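Local coordinates for protein serpin B3 (Homo sapiens, PDB 4ZK3) that probably acts as a protease inhibitor of the serpin family and, as the psoriasis-linked Pso p27, forms a compact structure that builds large aggregates, at residues F219-L224 / T278-H283; M243-P248 / E361-N366; Q185-F190 / E233-G238. One frame throughout, in Å; residues are numbered along the deposited sequence.

Contact 1 of 3, residues F219-L224 / T278-H283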
ATOM      1  N   PHE A 219      -1.376  19.899  16.893  1.00 38.76           N
ATOM      2  CA  PHE A 219      -1.740  18.760  16.065  1.00 39.48           C
ATOM      3  C   PHE A 219      -2.681  17.944  16.911  1.00 34.68           C
ATOM      4  O   PHE A 219      -2.571  18.018  18.127  1.00 33.59           O
ATOM      5  CB  PHE A 219      -0.512  17.875  15.855  1.00 35.83           C
ATOM      6  CG  PHE A 219       0.513  18.406  14.901  1.00 37.89           C
ATOM      7  CD1 PHE A 219       0.221  18.589  13.556  1.00 37.86           C
ATOM      8  CD2 PHE A 219       1.821  18.631  15.338  1.00 38.07           C
ATOM      9  CE1 PHE A 219       1.207  19.032  12.690  1.00 38.80           C
ATOM     10  CE2 PHE A 219       2.798  19.059  14.477  1.00 33.71           C
ATOM     11  CZ  PHE A 219       2.499  19.257  13.154  1.00 34.30           C
ATOM     12  N   HIS A 220      -3.531  17.122  16.306  1.00 32.60           N
ATOM     13  CA  HIS A 220      -4.224  16.068  17.063  1.00 35.68           C
ATOM     14  C   HIS A 220      -3.205  15.038  17.549  1.00 35.45           C
ATOM     15  O   HIS A 220      -2.381  14.492  16.786  1.00 30.71           O
ATOM     16  CB  HIS A 220      -5.336  15.362  16.245  1.00 37.28           C
ATOM     17  CG  HIS A 220      -6.486  16.256  15.915  1.00 39.24           C
ATOM     18  ND1 HIS A 220      -6.765  16.672  14.632  1.00 43.72           N
ATOM     19  CD2 HIS A 220      -7.405  16.854  16.711  1.00 38.21           C
ATOM     20  CE1 HIS A 220      -7.798  17.498  14.651  1.00 44.17           C
ATOM     21  NE2 HIS A 220      -8.202  17.627  15.901  1.00 41.03           N
ATOM     22  N   PHE A 221      -3.291  14.774  18.846  1.00 34.14           N
ATOM     23  CA  PHE A 221      -2.327  14.034  19.582  1.00 32.64           C
ATOM     24  C   PHE A 221      -3.015  13.075  20.582  1.00 32.17           C
ATOM     25  O   PHE A 221      -4.123  13.318  21.053  1.00 29.34           O
ATOM     26  CB  PHE A 221      -1.374  15.018  20.295  1.00 34.73           C
ATOM     27  CG  PHE A 221      -0.436  14.348  21.253  1.00 37.56           C
ATOM     28  CD1 PHE A 221      -0.851  14.025  22.551  1.00 32.67           C
ATOM     29  CD2 PHE A 221       0.851  14.009  20.864  1.00 37.35           C
ATOM     30  CE1 PHE A 221      -0.022  13.357  23.429  1.00 31.28           C
ATOM     31  CE2 PHE A 221       1.686  13.340  21.738  1.00 36.37           C
ATOM     32  CZ  PHE A 221       1.254  13.018  23.037  1.00 35.48           C
ATOM     33  N   ALA A 222      -2.342  11.985  20.893  1.00 30.55           N
ATOM     34  CA  ALA A 222      -2.782  11.098  21.938  1.00 33.51           C
ATOM     35  C   ALA A 222      -1.604  10.339  22.516  1.00 35.73           C
ATOM     36  O   ALA A 222      -0.672   9.920  21.799  1.00 35.56           O
ATOM     37  CB  ALA A 222      -3.822  10.140  21.429  1.00 34.32           C
ATOM     38  N   SER A 223      -1.636  10.186  23.830  1.00 35.46           N
ATOM     39  CA  SER A 223      -0.715   9.337  24.517  1.00 36.27           C
ATOM     40  C   SER A 223      -1.370   8.004  24.776  1.00 37.81           C
ATOM     41  O   SER A 223      -2.406   7.959  25.393  1.00 42.44           O
ATOM     42  CB  SER A 223      -0.336   9.944  25.853  1.00 43.13           C
ATOM     43  OG  SER A 223       0.179   8.880  26.639  1.00 52.08           O
ATOM     44  N   LEU A 224      -0.763   6.915  24.336  1.00 38.30           N
ATOM     45  CA  LEU A 224      -1.308   5.577  24.518  1.00 39.38           C
ATOM     46  C   LEU A 224      -0.515   4.920  25.625  1.00 50.45           C
ATOM     47  O   LEU A 224       0.331   4.036  25.405  1.00 47.31           O
ATOM     48  CB  LEU A 224      -1.200   4.791  23.237  1.00 40.51           C
ATOM     49  CG  LEU A 224      -1.573   5.509  21.935  1.00 40.58           C
ATOM     50  CD1 LEU A 224      -1.229   4.541  20.816  1.00 44.36           C
ATOM     51  CD2 LEU A 224      -3.041   5.929  21.866  1.00 38.96           C
ATOM     52  N   THR A 278      -3.204  19.707  20.599  1.00 39.58           N
ATOM     53  CA  THR A 278      -2.125  19.724  21.601  1.00 38.25           C
ATOM     54  C   THR A 278      -0.896  20.321  20.898  1.00 42.21           C
ATOM     55  O   THR A 278      -0.645  20.007  19.694  1.00 39.69           O
ATOM     56  CB  THR A 278      -1.728  18.275  22.024  1.00 43.47           C
ATOM     57  OG1 THR A 278      -2.884  17.485  22.331  1.00 37.54           O
ATOM     58  CG2 THR A 278      -0.743  18.269  23.205  1.00 40.95           C
ATOM     59  N   ARG A 279      -0.131  21.166  21.593  1.00 40.56           N
ATOM     60  CA  ARG A 279       1.113  21.743  21.024  1.00 42.18           C
ATOM     61  C   ARG A 279       2.316  20.810  21.189  1.00 41.76           C
ATOM     62  O   ARG A 279       2.579  20.350  22.293  1.00 44.74           O
ATOM     63  CB  ARG A 279       1.400  23.084  21.670  1.00 49.00           C
ATOM     64  CG  ARG A 279       0.235  24.062  21.520  1.00 56.26           C
ATOM     65  CD  ARG A 279       0.530  25.449  22.074  1.00 60.10           C
ATOM     66  NE  ARG A 279      -0.288  25.717  23.261  1.00 68.06           N
ATOM     67  CZ  ARG A 279       0.081  25.471  24.519  1.00 71.32           C
ATOM     68  NH1 ARG A 279       1.277  24.950  24.798  1.00 73.12           N
ATOM     69  NH2 ARG A 279      -0.752  25.755  25.516  1.00 74.73           N
ATOM     70  N   VAL A 280       3.031  20.524  20.089  1.00 40.55           N
ATOM     71  CA  VAL A 280       4.125  19.500  20.056  1.00 40.70           C
ATOM     72  C   VAL A 280       5.484  20.029  19.410  1.00 39.63           C
ATOM     73  O   VAL A 280       5.305  20.671  18.316  1.00 40.61           O
ATOM     74  CB  VAL A 280       3.516  18.317  19.232  1.00 41.70           C
ATOM     75  CG1 VAL A 280       4.502  17.162  19.053  1.00 42.91           C
ATOM     76  CG2 VAL A 280       2.192  17.816  19.866  1.00 40.43           C
ATOM     77  N   ASP A 281       6.730  19.876  20.039  1.00 39.13           N
ATOM     78  CA  ASP A 281       8.141  19.999  19.332  1.00 35.99           C
ATOM     79  C   ASP A 281       7.976  18.672  18.555  1.00 31.19           C
ATOM     80  O   ASP A 281       8.202  17.573  19.099  1.00 31.38           O
ATOM     81  CB  ASP A 281       9.701  20.148  20.115  1.00 30.27           C
ATOM     82  CG  ASP A 281      10.940  20.981  19.194  1.00 29.55           C
ATOM     83  OD1 ASP A 281      10.615  22.015  18.633  1.00 46.02           O
ATOM     84  OD2 ASP A 281      12.217  20.806  18.896  1.00 11.94           O
ATOM     85  N   LEU A 282       7.515  18.773  17.301  1.00 31.60           N
ATOM     86  CA  LEU A 282       7.588  17.624  16.389  1.00 28.90           C
ATOM     87  C   LEU A 282       8.955  17.636  15.728  1.00 25.97           C
ATOM     88  O   LEU A 282       9.294  18.586  15.086  1.00 26.49           O
ATOM     89  CB  LEU A 282       6.503  17.709  15.311  1.00 30.79           C
ATOM     90  CG  LEU A 282       6.587  16.742  14.114  1.00 26.16           C
ATOM     91  CD1 LEU A 282       6.640  15.284  14.591  1.00 24.92           C
ATOM     92  CD2 LEU A 282       5.410  17.067  13.225  1.00 28.99           C
ATOM     93  N   HIS A 283       9.722  16.574  15.928  1.00 27.54           N
ATOM     94  CA  HIS A 283      10.957  16.329  15.181  1.00 26.68           C
ATOM     95  C   HIS A 283      10.671  15.104  14.318  1.00 27.08           C
ATOM     96  O   HIS A 283      10.393  13.976  14.834  1.00 32.17           O
ATOM     97  CB  HIS A 283      12.151  16.089  16.116  1.00 26.67           C
ATOM     98  CG  HIS A 283      12.555  17.288  16.958  1.00 27.21           C
ATOM     99  ND1 HIS A 283      13.667  17.253  17.783  1.00 32.33           N
ATOM    100  CD2 HIS A 283      12.034  18.534  17.093  1.00 27.38           C
ATOM    101  CE1 HIS A 283      13.789  18.413  18.409  1.00 31.37           C
ATOM    102  NE2 HIS A 283      12.810  19.207  18.024  1.00 29.92           N
TER

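Contact 2 of 3, residues M243-P248 / E361-N366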
ATOM      1  N   MET A 243      -1.018  11.970   7.466  1.00 19.27           N
ATOM      2  CA  MET A 243      -0.020  10.963   7.773  1.00 19.03           C
ATOM      3  C   MET A 243      -0.157  10.787   9.273  1.00 20.06           C
ATOM      4  O   MET A 243      -0.108  11.768  10.008  1.00 21.13           O
ATOM      5  CB  MET A 243       1.408  11.393   7.449  1.00 18.51           C
ATOM      6  CG  MET A 243       2.453  10.365   7.926  1.00 20.51           C
ATOM      7  SD  MET A 243       4.157  10.571   7.376  1.00 21.19           S
ATOM      8  CE  MET A 243       4.128  10.040   5.669  1.00 21.31           C
ATOM      9  N   ILE A 244      -0.355   9.560   9.690  1.00 20.24           N
ATOM     10  CA  ILE A 244      -0.454   9.227  11.144  1.00 21.77           C
ATOM     11  C   ILE A 244       0.845   8.563  11.515  1.00 21.48           C
ATOM     12  O   ILE A 244       1.316   7.692  10.761  1.00 19.49           O
ATOM     13  CB  ILE A 244      -1.560   8.203  11.392  1.00 22.81           C
ATOM     14  CG1 ILE A 244      -2.878   8.752  10.912  1.00 26.61           C
ATOM     15  CG2 ILE A 244      -1.607   7.757  12.868  1.00 24.70           C
ATOM     16  CD1 ILE A 244      -3.192  10.113  11.395  1.00 27.32           C
ATOM     17  N   VAL A 245       1.406   8.919  12.662  1.00 20.23           N
ATOM     18  CA  VAL A 245       2.683   8.332  13.110  1.00 21.98           C
ATOM     19  C   VAL A 245       2.504   7.772  14.534  1.00 22.56           C
ATOM     20  O   VAL A 245       1.864   8.411  15.367  1.00 23.20           O
ATOM     21  CB  VAL A 245       3.821   9.386  13.125  1.00 19.99           C
ATOM     22  CG1 VAL A 245       5.114   8.815  13.684  1.00 20.47           C
ATOM     23  CG2 VAL A 245       4.086   9.958  11.753  1.00 19.94           C
ATOM     24  N   LEU A 246       3.041   6.585  14.758  1.00 23.38           N
ATOM     25  CA  LEU A 246       3.039   5.921  16.056  1.00 24.88           C
ATOM     26  C   LEU A 246       4.460   5.699  16.503  1.00 25.93           C
ATOM     27  O   LEU A 246       5.228   4.944  15.859  1.00 23.59           O
ATOM     28  CB  LEU A 246       2.273   4.613  15.967  1.00 27.96           C
ATOM     29  CG  LEU A 246       0.778   4.759  15.669  1.00 31.38           C
ATOM     30  CD1 LEU A 246       0.518   4.494  14.209  1.00 35.12           C
ATOM     31  CD2 LEU A 246      -0.093   3.838  16.525  1.00 36.21           C
ATOM     32  N   LEU A 247       4.809   6.382  17.612  1.00 26.86           N
ATOM     33  CA  LEU A 247       6.147   6.458  18.169  1.00 25.87           C
ATOM     34  C   LEU A 247       6.246   5.763  19.534  1.00 28.22           C
ATOM     35  O   LEU A 247       5.607   6.217  20.465  1.00 31.51           O
ATOM     36  CB  LEU A 247       6.514   7.942  18.327  1.00 26.00           C
ATOM     37  CG  LEU A 247       7.940   8.183  18.818  1.00 24.74           C
ATOM     38  CD1 LEU A 247       8.961   7.659  17.801  1.00 29.65           C
ATOM     39  CD2 LEU A 247       8.132   9.646  19.105  1.00 25.87           C
ATOM     40  N   PRO A 248       6.983   4.637  19.639  1.00 28.51           N
ATOM     41  CA  PRO A 248       7.132   4.037  20.988  1.00 30.74           C
ATOM     42  C   PRO A 248       7.810   5.059  21.910  1.00 31.65           C
ATOM     43  O   PRO A 248       8.685   5.825  21.434  1.00 31.54           O
ATOM     44  CB  PRO A 248       8.050   2.831  20.746  1.00 30.16           C
ATOM     45  CG  PRO A 248       7.822   2.501  19.270  1.00 29.43           C
ATOM     46  CD  PRO A 248       7.594   3.808  18.596  1.00 28.26           C
ATOM     47  N   GLU A 361       4.281  18.865  24.944  1.00 57.58           N
ATOM     48  CA  GLU A 361       4.484  17.510  24.439  1.00 48.86           C
ATOM     49  C   GLU A 361       5.602  17.473  23.408  1.00 44.20           C
ATOM     50  O   GLU A 361       5.681  18.306  22.503  1.00 42.64           O
ATOM     51  CB  GLU A 361       3.230  16.915  23.764  1.00 48.39           C
ATOM     52  CG  GLU A 361       2.171  16.278  24.659  1.00 49.43           C
ATOM     53  CD  GLU A 361       2.734  15.380  25.743  1.00 50.17           C
ATOM     54  OE1 GLU A 361       3.586  14.493  25.473  1.00 48.86           O
ATOM     55  OE2 GLU A 361       2.291  15.566  26.882  1.00 55.17           O
ATOM     56  N   GLU A 362       6.421  16.444  23.519  1.00 42.05           N
ATOM     57  CA  GLU A 362       7.456  16.174  22.548  1.00 43.82           C
ATOM     58  C   GLU A 362       7.073  14.941  21.746  1.00 39.57           C
ATOM     59  O   GLU A 362       6.547  13.970  22.302  1.00 36.09           O
ATOM     60  CB  GLU A 362       8.785  15.925  23.260  1.00 45.51           C
ATOM     61  CG  GLU A 362       9.253  17.133  24.063  1.00 45.97           C
ATOM     62  CD  GLU A 362      10.718  17.073  24.345  1.00 48.04           C
ATOM     63  OE1 GLU A 362      11.244  15.946  24.380  1.00 49.14           O
ATOM     64  OE2 GLU A 362      11.335  18.141  24.490  1.00 48.70           O
ATOM     65  N   PHE A 363       7.363  14.999  20.440  1.00 36.18           N
ATOM     66  CA  PHE A 363       7.206  13.864  19.529  1.00 31.06           C
ATOM     67  C   PHE A 363       8.450  13.809  18.621  1.00 31.36           C
ATOM     68  O   PHE A 363       8.496  14.409  17.543  1.00 34.18           O
ATOM     69  CB  PHE A 363       5.896  14.040  18.720  1.00 30.50           C
ATOM     70  CG  PHE A 363       5.401  12.784  18.091  1.00 28.61           C
ATOM     71  CD1 PHE A 363       4.520  11.960  18.748  1.00 26.75           C
ATOM     72  CD2 PHE A 363       5.792  12.445  16.800  1.00 27.53           C
ATOM     73  CE1 PHE A 363       4.065  10.806  18.156  1.00 27.58           C
ATOM     74  CE2 PHE A 363       5.342  11.278  16.196  1.00 27.93           C
ATOM     75  CZ  PHE A 363       4.491  10.444  16.879  1.00 26.93           C
ATOM     76  N   HIS A 364       9.463  13.096  19.073  1.00 28.20           N
ATOM     77  CA  HIS A 364      10.742  13.085  18.441  1.00 27.41           C
ATOM     78  C   HIS A 364      11.013  11.772  17.824  1.00 27.96           C
ATOM     79  O   HIS A 364      11.414  10.875  18.489  1.00 29.85           O
ATOM     80  CB  HIS A 364      11.833  13.328  19.476  1.00 32.84           C
ATOM     81  CG  HIS A 364      11.868  14.732  19.988  1.00 34.88           C
ATOM     82  ND1 HIS A 364      12.793  15.161  20.929  1.00 39.28           N
ATOM     83  CD2 HIS A 364      11.098  15.810  19.695  1.00 38.55           C
ATOM     84  CE1 HIS A 364      12.584  16.437  21.196  1.00 35.70           C
ATOM     85  NE2 HIS A 364      11.560  16.858  20.467  1.00 39.15           N
ATOM     86  N   CYS A 365      10.867  11.690  16.505  1.00 26.97           N
ATOM     87  CA  CYS A 365      11.056  10.454  15.779  1.00 26.53           C
ATOM     88  C   CYS A 365      12.540  10.179  15.469  1.00 28.74           C
ATOM     89  O   CYS A 365      12.949  10.268  14.318  1.00 24.38           O
ATOM     90  CB  CYS A 365      10.232  10.535  14.496  1.00 25.81           C
ATOM     91  SG  CYS A 365       8.477  10.751  14.840  1.00 26.34           S
ATOM     92  N   ASN A 366      13.323   9.856  16.515  1.00 27.46           N
ATOM     93  CA  ASN A 366      14.720   9.591  16.376  1.00 27.66           C
ATOM     94  C   ASN A 366      15.007   8.175  16.765  1.00 29.14           C
ATOM     95  O   ASN A 366      16.133   7.872  17.117  1.00 30.03           O
ATOM     96  CB  ASN A 366      15.586  10.570  17.164  1.00 30.91           C
ATOM     97  CG  ASN A 366      15.206  10.651  18.636  1.00 37.89           C
ATOM     98  OD1 ASN A 366      14.649   9.717  19.222  1.00 36.32           O
ATOM     99  ND2 ASN A 366      15.525  11.759  19.236  1.00 41.16           N
TER

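Contact 3 of 3, residues Q185-F190 / E233-G238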
ATOM      1  N   GLN A 185       1.346  18.510  -0.208  1.00 23.42           N
ATOM      2  CA  GLN A 185       1.937  19.460   0.734  1.00 26.16           C
ATOM      3  C   GLN A 185       1.407  19.256   2.166  1.00 24.51           C
ATOM      4  O   GLN A 185       0.215  19.059   2.334  1.00 25.57           O
ATOM      5  CB  GLN A 185       1.575  20.886   0.312  1.00 28.67           C
ATOM      6  CG  GLN A 185       2.092  21.341  -1.069  1.00 34.30           C
ATOM      7  CD  GLN A 185       1.484  22.679  -1.514  1.00 34.76           C
ATOM      8  OE1 GLN A 185       1.182  23.553  -0.704  1.00 37.02           O
ATOM      9  NE2 GLN A 185       1.268  22.815  -2.790  1.00 36.47           N
ATOM     10  N   TRP A 186       2.293  19.369   3.175  1.00 23.42           N
ATOM     11  CA  TRP A 186       1.888  19.433   4.570  1.00 23.06           C
ATOM     12  C   TRP A 186       1.017  20.613   4.687  1.00 25.16           C
ATOM     13  O   TRP A 186       1.244  21.597   4.005  1.00 24.65           O
ATOM     14  CB  TRP A 186       3.088  19.638   5.498  1.00 22.96           C
ATOM     15  CG  TRP A 186       4.029  18.535   5.557  1.00 22.20           C
ATOM     16  CD1 TRP A 186       5.364  18.611   5.271  1.00 22.16           C
ATOM     17  CD2 TRP A 186       3.773  17.140   5.852  1.00 23.73           C
ATOM     18  NE1 TRP A 186       5.959  17.382   5.387  1.00 21.55           N
ATOM     19  CE2 TRP A 186       5.019  16.459   5.760  1.00 22.46           C
ATOM     20  CE3 TRP A 186       2.618  16.396   6.169  1.00 23.34           C
ATOM     21  CZ2 TRP A 186       5.141  15.074   5.976  1.00 20.84           C
ATOM     22  CZ3 TRP A 186       2.735  15.061   6.387  1.00 22.20           C
ATOM     23  CH2 TRP A 186       3.984  14.392   6.292  1.00 21.21           C
ATOM     24  N   GLU A 187       0.021  20.533   5.543  1.00 27.42           N
ATOM     25  CA  GLU A 187      -0.748  21.692   5.867  1.00 27.95           C
ATOM     26  C   GLU A 187       0.127  22.810   6.515  1.00 31.41           C
ATOM     27  O   GLU A 187      -0.026  23.993   6.147  1.00 31.36           O
ATOM     28  CB  GLU A 187      -1.897  21.315   6.789  1.00 30.16           C
ATOM     29  CG  GLU A 187      -2.616  22.531   7.414  1.00 34.01           C
ATOM     30  CD  GLU A 187      -3.804  22.101   8.233  1.00 34.19           C
ATOM     31  OE1 GLU A 187      -3.625  21.477   9.273  1.00 33.72           O
ATOM     32  OE2 GLU A 187      -4.925  22.319   7.779  1.00 45.92           O
ATOM     33  N   LYS A 188       0.962  22.409   7.482  1.00 32.31           N
ATOM     34  CA  LYS A 188       2.009  23.231   8.081  1.00 31.20           C
ATOM     35  C   LYS A 188       3.387  22.730   7.692  1.00 27.77           C
ATOM     36  O   LYS A 188       3.916  21.724   8.247  1.00 30.80           O
ATOM     37  CB  LYS A 188       1.882  23.200   9.572  1.00 37.66           C
ATOM     38  CG  LYS A 188       0.613  23.898  10.059  1.00 52.07           C
ATOM     39  CD  LYS A 188       0.269  23.612  11.523  1.00 58.77           C
ATOM     40  CE  LYS A 188      -1.216  23.852  11.852  1.00 62.09           C
ATOM     41  NZ  LYS A 188      -1.631  23.241  13.165  1.00 63.78           N
ATOM     42  N   LYS A 189       3.976  23.393   6.715  1.00 27.56           N
ATOM     43  CA  LYS A 189       5.280  23.006   6.220  1.00 32.74           C
ATOM     44  C   LYS A 189       6.379  23.144   7.268  1.00 33.65           C
ATOM     45  O   LYS A 189       6.222  23.817   8.247  1.00 29.72           O
ATOM     46  CB  LYS A 189       5.614  23.787   4.992  1.00 34.66           C
ATOM     47  CG  LYS A 189       4.724  23.415   3.838  1.00 36.87           C
ATOM     48  CD  LYS A 189       5.182  24.036   2.539  1.00 40.40           C
ATOM     49  CE  LYS A 189       4.234  23.640   1.422  1.00 42.91           C
ATOM     50  NZ  LYS A 189       4.948  23.815   0.137  1.00 46.92           N
ATOM     51  N   PHE A 190       7.449  22.379   7.111  1.00 33.63           N
ATOM     52  CA  PHE A 190       8.599  22.539   7.952  1.00 30.99           C
ATOM     53  C   PHE A 190       9.447  23.653   7.350  1.00 31.67           C
ATOM     54  O   PHE A 190       9.437  23.794   6.155  1.00 30.16           O
ATOM     55  CB  PHE A 190       9.393  21.257   7.972  1.00 30.40           C
ATOM     56  CG  PHE A 190       8.724  20.144   8.734  1.00 29.75           C
ATOM     57  CD1 PHE A 190       7.796  19.295   8.095  1.00 28.47           C
ATOM     58  CD2 PHE A 190       9.009  19.940  10.087  1.00 29.22           C
ATOM     59  CE1 PHE A 190       7.185  18.270   8.794  1.00 30.07           C
ATOM     60  CE2 PHE A 190       8.386  18.902  10.796  1.00 29.22           C
ATOM     61  CZ  PHE A 190       7.489  18.057  10.146  1.00 29.26           C
ATOM     62  N   GLU A 233      -1.279  12.931  14.350  1.00 24.58           N
ATOM     63  CA  GLU A 233      -1.812  13.158  13.005  1.00 26.32           C
ATOM     64  C   GLU A 233      -1.169  14.412  12.433  1.00 25.90           C
ATOM     65  O   GLU A 233      -1.213  15.469  13.027  1.00 27.36           O
ATOM     66  CB  GLU A 233      -3.355  13.291  12.985  1.00 29.47           C
ATOM     67  CG  GLU A 233      -3.932  13.615  11.625  1.00 27.28           C
ATOM     68  CD  GLU A 233      -5.217  14.377  11.639  1.00 30.39           C
ATOM     69  OE1 GLU A 233      -5.446  15.191  12.560  1.00 30.02           O
ATOM     70  OE2 GLU A 233      -5.970  14.209  10.661  1.00 26.43           O
ATOM     71  N   ILE A 234      -0.598  14.270  11.246  1.00 23.85           N
ATOM     72  CA  ILE A 234       0.043  15.364  10.546  1.00 25.10           C
ATOM     73  C   ILE A 234      -0.767  15.557   9.269  1.00 25.78           C
ATOM     74  O   ILE A 234      -0.600  14.793   8.337  1.00 22.75           O
ATOM     75  CB  ILE A 234       1.523  15.074  10.196  1.00 24.78           C
ATOM     76  CG1 ILE A 234       2.281  14.519  11.393  1.00 26.47           C
ATOM     77  CG2 ILE A 234       2.197  16.336   9.693  1.00 24.50           C
ATOM     78  CD1 ILE A 234       3.712  14.068  11.165  1.00 26.73           C
ATOM     79  N   PRO A 235      -1.661  16.579   9.226  1.00 28.85           N
ATOM     80  CA  PRO A 235      -2.502  16.676   8.027  1.00 25.12           C
ATOM     81  C   PRO A 235      -1.773  17.164   6.781  1.00 25.87           C
ATOM     82  O   PRO A 235      -0.868  17.998   6.861  1.00 25.91           O
ATOM     83  CB  PRO A 235      -3.553  17.706   8.413  1.00 26.32           C
ATOM     84  CG  PRO A 235      -3.565  17.736   9.914  1.00 29.14           C
ATOM     85  CD  PRO A 235      -2.132  17.481  10.308  1.00 26.81           C
ATOM     86  N   TYR A 236      -2.249  16.709   5.628  1.00 23.88           N
ATOM     87  CA  TYR A 236      -1.920  17.351   4.381  1.00 23.97           C
ATOM     88  C   TYR A 236      -2.820  18.540   4.166  1.00 25.91           C
ATOM     89  O   TYR A 236      -3.924  18.609   4.664  1.00 26.45           O
ATOM     90  CB  TYR A 236      -1.953  16.342   3.225  1.00 22.33           C
ATOM     91  CG  TYR A 236      -0.859  15.294   3.406  1.00 20.80           C
ATOM     92  CD1 TYR A 236       0.474  15.594   3.075  1.00 23.18           C
ATOM     93  CD2 TYR A 236      -1.148  14.043   3.892  1.00 21.41           C
ATOM     94  CE1 TYR A 236       1.495  14.679   3.270  1.00 23.81           C
ATOM     95  CE2 TYR A 236      -0.148  13.091   4.100  1.00 21.34           C
ATOM     96  CZ  TYR A 236       1.179  13.421   3.789  1.00 21.31           C
ATOM     97  OH  TYR A 236       2.181  12.531   3.987  1.00 22.28           O
ATOM     98  N   LYS A 237      -2.334  19.498   3.410  1.00 30.75           N
ATOM     99  CA  LYS A 237      -3.114  20.697   3.115  1.00 29.33           C
ATOM    100  C   LYS A 237      -4.411  20.343   2.422  1.00 30.96           C
ATOM    101  O   LYS A 237      -4.398  19.619   1.417  1.00 28.61           O
ATOM    102  CB  LYS A 237      -2.290  21.643   2.251  1.00 32.18           C
ATOM    103  CG  LYS A 237      -2.935  23.017   2.073  1.00 34.70           C
ATOM    104  CD  LYS A 237      -2.094  23.899   1.159  1.00 36.24           C
ATOM    105  CE  LYS A 237      -2.870  25.152   0.728  1.00 38.97           C
ATOM    106  NZ  LYS A 237      -1.959  26.295   0.929  1.00 40.98           N
ATOM    107  N   GLY A 238      -5.508  20.921   2.937  1.00 32.67           N
ATOM    108  CA  GLY A 238      -6.887  20.653   2.516  1.00 33.21           C
ATOM    109  C   GLY A 238      -7.552  19.673   3.457  1.00 34.57           C
ATOM    110  O   GLY A 238      -8.744  19.525   3.410  1.00 37.68           O
TER
HETATM  111  O   HOH W   1      -5.535  22.692   5.250  1.00 38.34           O
HETATM  112  O   HOH W   2       0.689  19.497   8.706  1.00 25.70           O

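Contact 1 of 3, residues F219-L224 / T278-H283
Phe-219 and Thr-278 face each other as an antiparallel hydrogen-bonded pair, the one bridge between these two segments, whose axes stand at 89°; the strands pair further through Val-280 with Thr-217 and Phe-221 with Arg-276. The firm bond runs from Phe-219 N to Thr-278 O (2.9 Å), close to straight at 161°. Its return partner, Thr-278 N to Phe-219 O, is weak at 3.1 Å. Side-chain packing does the rest. With CG placed beside the backbone N (chi1 -74°), the Phe-219 ring makes apolar contacts along strand 278-283: CB of Val-280 lies 4.3 Å from CD2 at the ring edge, and CD2 of Leu-282 comes to 3.5 Å from CE2. Phe-221 takes the other end, its CB lying 3.5 Å from OG1 of Thr-278, while its ring CD2 makes an apolar approach to CG2 of Val-280 at 4.2 Å. That threonine hydroxyl is hydrogen-bonded within its own strand, to the carbonyl of Arg-276. The pair marks the crossover of the long serpin strand 206-224, which leaves sheet C here and enters sheet B, where Leu-232 packs on Phe-219, Phe-221 and Leu-282.

Contact 2 of 3, residues M243-P248 / E361-N366
Val-245 is the first residue along strand 243-248 to meet the other segment, and it does so at the rim of an aromatic ring. Its CG1, anti to the backbone N (chi1 176°), lies in the plane of the Phe-363 ring, 3.5 Å from CE2. The same methyl also reaches the sulfur of Cys-365, with CG1 to SG at 4.0 Å, so one branch fills the angle between ring edge and thiol. Leu-246 points away, as alternation in a strand requires, and Leu-247 returns to the contact with more of its surface. Its CB sits 3.5 Å from CZ of Phe-363, and its CD2 stands over the middle of the ring, 4.1 Å from the centroid and only 1° off the normal: a CH-pi contact centred on the ring. The phenyl group is thus met at its edge by one residue and over a face by the next but one. Both leucine methyls also pack against the backbone beyond the ring from the same side, CD2 on His-364 O at 3.6 Å and CD1 on Cys-365 CA at 4.0 Å. There the chain bends in an inverse gamma turn centred on Cys-365, closed by Asn-366 N bonding to His-364 O. No hydrogen bond joins the segments, whose strands cross at 96°. Strand 241-248 lies between strands 229-235 and 369-375 in serpin sheet B, whereas 361-364 runs parallel to 276-294 in sheet C; Phe-363 fills the interface between the sheets, touching Leu-232 on one and Val-280 and Leu-282 on the other.

Contact 3 of 3, residues Q185-F190 / E233-G238
The rings of Trp-186 and Tyr-236 are tilted only 10° from one another but are so offset that little of one lies over the other: the centroid of the six-membered indole ring is 4.7 Å from that of the phenol. The closest approach brings CZ3 of Trp-186 to 3.4 Å from CE1 of Tyr-236. Over the other face of the indole, near its rim, lies CE1 of Phe-190, and CG2 of Ile-234 comes within 3.5 Å of Trp-186 CE3. The indole is therefore packed from both sides, and its rotation is further fixed by a hydrogen bond from NE1 to the carbonyl of Thr-337. The hydroxyl of Tyr-236 is buried here without a partner in the model.

Glu-187 works through both backbone and side chain. Its N donates to Pro-235 O (3.0 Å), a carbonyl that also accepts from a water bound to Lys-188 N. With CG anti to the backbone N (chi1 169°) and the chain extended, its carboxylate is carried past the proline ring, where OE2 accepts from a second water at 2.6 Å that is held in turn by Gly-238 N. OE2 also forms a salt bridge with Lys-239.

Lys-237 supplies the remaining direct bond, from its N to Gln-185 O, 2.8 Å and almost straight at 174°. The two side chains then run alongside each other in the same direction, Lys-237 CD lying 3.8 Å from Gln-185 OE1. A tryptophan just beyond strand 174-185, packed against the turn leaving strand 229-235, probably corresponds to the breach of other serpins, where the reactive-centre loop enters sheet A; here strand 340-351 already lies between 174-185 and 325-336, as in a loop-inserted serpin.

How the contacts relate
The three contacts form one cluster on the same side of the chain's centre: contacts 1 and 2 are about 8 Å apart between centres, and contact 3 lies about 14 Å from the first and 15 Å from the second. Along the chain, contact 1 interleaves with each of the others, whereas contact 3 closes before contact 2 opens. Strands 276-294 and 361-364 join contacts 1 and 2 side by side, and strands 206-224, 229-235 and 241-248, adjacent in succession, carry the connection through contact 3. The worked example thus illustrates how a serpin knits remote sequence into one core, linking sheets B and C to the end of sheet A.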